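Methionine gamma-lyase (Trichomonas vaginalis, PDB 1E5E) belongs to the Cys/Met metabolism family of pyridoxal-phosphate-dependent enzymes and assembles from four copies of its chain. Local coordinates at residues L345-H348 / M352-A355. Sequence-based numbering, arbitrary orientation.
Sequences LIQH and MTHA. With PPJ (N-(hydroxy{3-hydroxy-2-methyl-5-[(phosphonooxy)methyl]pyridin-4-yl}methyl)norvaline), chain C.
With CG set between its backbone N and carbonyl carbon (chi1 60°) and the chain bent at chi2 (106°), Gln347 turns its amide onto Thr353, whose OG1 takes the corresponding place on its own residue. Both ends of the amide are used. NE2 donates to Thr353 OG1 over 2.8 Å, the oxygen lying 27° out of the amide plane, while OE1 receives a straight but weak hydrogen bond from Thr353 N at 3.4 Å. The backbone N-H facing OE1 fits this orientation of the amide, which the two bonds probably steady. Thr353 OG1 also shares a hydrogen bond with His354 ND1 (2.9 Å). Met352 runs the other way past Gln347: its CB lies 3.1 Å from Gln347 OE1, and its extended chain carries the sulfur alongside Gln347 CB to the backbone N of His348, which makes a weak hydrogen bond to Met352 SD at 3.5 Å. The end methyl CE reaches His348 CB, and Phe47 of the second subunit packs on Met352. From Met352 to Ala355 the chain forms a type I beta turn, closed by Ala355 N to Met352 O. The turn brings Thr353 to the ligand pocket, its CG2 standing 3.5 Å from PPJ OXT; Gln347 NE2 touches the same methyl from the side, consistent with a second-shell place next to the pocket. His348 points its ring elsewhere, bonding Ser351 and the carbonyl of Asp369. Strand 345-347 lies between strands 371-375 and 334-335 in the smaller mixed sheet, and helix 319-328 packs against Ile346 and His348.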
loop_
_atom_site.group_PDB
_atom_site.type_symbol
_atom_site.label_atom_id
_atom_site.label_comp_id
_atom_site.label_asym_id
_atom_site.label_seq_id
_atom_site.Cartn_x
_atom_site.Cartn_y
_atom_site.Cartn_z
ATOM N N LEU A 345 -0.775 -8.168 -24.095
ATOM C CA LEU A 345 -0.204 -6.869 -24.466
ATOM C C LEU A 345 0.430 -6.980 -25.855
ATOM O O LEU A 345 1.055 -8.015 -26.127
ATOM C CB LEU A 345 0.861 -6.402 -23.451
ATOM C CG LEU A 345 0.319 -6.021 -22.057
ATOM C CD1 LEU A 345 1.445 -5.743 -21.051
ATOM C CD2 LEU A 345 -0.584 -4.794 -22.147
ATOM N N ILE A 346 0.480 -5.906 -26.630
ATOM C CA ILE A 346 1.070 -5.962 -27.951
ATOM C C ILE A 346 1.772 -4.661 -28.297
ATOM O O ILE A 346 1.208 -3.624 -27.947
ATOM C CB ILE A 346 -0.015 -6.277 -29.014
ATOM C CG1 ILE A 346 0.619 -6.774 -30.329
ATOM C CG2 ILE A 346 -0.966 -5.119 -29.273
ATOM C CD1 ILE A 346 -0.461 -7.249 -31.292
ATOM N N GLN A 347 2.821 -4.661 -29.111
ATOM C CA GLN A 347 3.525 -3.424 -29.450
ATOM C C GLN A 347 4.377 -3.613 -30.710
ATOM O O GLN A 347 4.518 -4.735 -31.214
ATOM C CB GLN A 347 4.441 -2.968 -28.309
ATOM C CG GLN A 347 5.543 -3.945 -27.897
ATOM C CD GLN A 347 6.885 -3.429 -28.408
ATOM O OE1 GLN A 347 7.036 -2.263 -28.786
ATOM N NE2 GLN A 347 7.858 -4.331 -28.432
ATOM N N HIS A 348 4.981 -2.506 -31.136
ATOM C CA HIS A 348 5.715 -2.498 -32.404
ATOM C C HIS A 348 7.156 -2.146 -32.096
ATOM O O HIS A 348 7.448 -0.969 -31.867
ATOM C CB HIS A 348 5.031 -1.448 -33.311
ATOM C CG HIS A 348 5.786 -1.264 -34.600
ATOM N ND1 HIS A 348 6.709 -0.256 -34.799
ATOM C CD2 HIS A 348 5.811 -2.035 -35.725
ATOM C CE1 HIS A 348 7.226 -0.366 -36.011
ATOM N NE2 HIS A 348 6.684 -1.430 -36.594
ATOM N N MET A 352 8.896 1.453 -30.916
ATOM C CA MET A 352 8.596 1.516 -29.488
ATOM C C MET A 352 9.709 0.975 -28.623
ATOM O O MET A 352 10.714 1.690 -28.413
ATOM C CB MET A 352 7.260 0.790 -29.180
ATOM C CG MET A 352 6.108 1.478 -29.938
ATOM S SD MET A 352 4.553 0.625 -29.666
ATOM C CE MET A 352 3.502 1.473 -30.832
ATOM N N THR A 353 9.714 -0.297 -28.195
ATOM C CA THR A 353 10.765 -0.791 -27.317
ATOM C C THR A 353 12.171 -0.728 -27.899
ATOM O O THR A 353 13.167 -0.679 -27.179
ATOM C CB THR A 353 10.542 -2.272 -26.899
ATOM O OG1 THR A 353 10.370 -3.113 -28.079
ATOM C CG2 THR A 353 9.331 -2.360 -25.985
ATOM N N HIS A 354 12.310 -0.793 -29.227
ATOM C CA HIS A 354 13.657 -0.828 -29.811
ATOM C C HIS A 354 13.950 0.363 -30.679
ATOM O O HIS A 354 14.980 0.388 -31.370
ATOM C CB HIS A 354 13.848 -2.139 -30.597
ATOM C CG HIS A 354 14.003 -3.329 -29.689
ATOM N ND1 HIS A 354 12.930 -3.935 -29.082
ATOM C CD2 HIS A 354 15.113 -4.030 -29.318
ATOM C CE1 HIS A 354 13.375 -4.963 -28.361
ATOM N NE2 HIS A 354 14.705 -5.052 -28.492
ATOM N N ALA A 355 13.124 1.409 -30.556
ATOM C CA ALA A 355 13.352 2.636 -31.303
ATOM C C ALA A 355 14.669 3.289 -30.881
ATOM O O ALA A 355 15.271 3.986 -31.712
ATOM C CB ALA A 355 12.250 3.660 -31.111
HETATM N N1 PPJ C . 15.176 -7.478 -19.620
HETATM C C2 PPJ C . 14.215 -7.812 -20.507
HETATM C C6 PPJ C . 15.208 -6.237 -19.060
HETATM C C2A PPJ C . 14.305 -8.850 -21.450
HETATM C C3 PPJ C . 13.171 -6.878 -20.663
HETATM O O3 PPJ C . 12.330 -7.156 -21.624
HETATM C C4 PPJ C . 13.089 -5.690 -19.930
HETATM C C4A PPJ C . 11.990 -4.815 -20.178
HETATM C C5 PPJ C . 14.167 -5.298 -19.136
HETATM N N PPJ C . 11.310 -4.781 -21.340
HETATM C C5A PPJ C . 14.137 -4.204 -18.213
HETATM O OP4 PPJ C . 13.401 -4.523 -17.200
HETATM P P PPJ C . 12.719 -3.260 -16.508
HETATM O OP1 PPJ C . 11.958 -3.859 -15.241
HETATM O OP2 PPJ C . 11.739 -2.593 -17.521
HETATM O OP3 PPJ C . 13.798 -2.192 -16.032
HETATM C CA PPJ C . 10.202 -4.021 -21.571
HETATM C CB PPJ C . 10.127 -2.610 -21.165
HETATM C C PPJ C . 9.639 -4.220 -22.868
HETATM C CG PPJ C . 10.954 -1.553 -21.800
HETATM C CD PPJ C . 10.128 -0.819 -22.746
HETATM O O PPJ C . 10.261 -5.006 -23.672
HETATM O OXT PPJ C . 8.364 -4.044 -23.090
#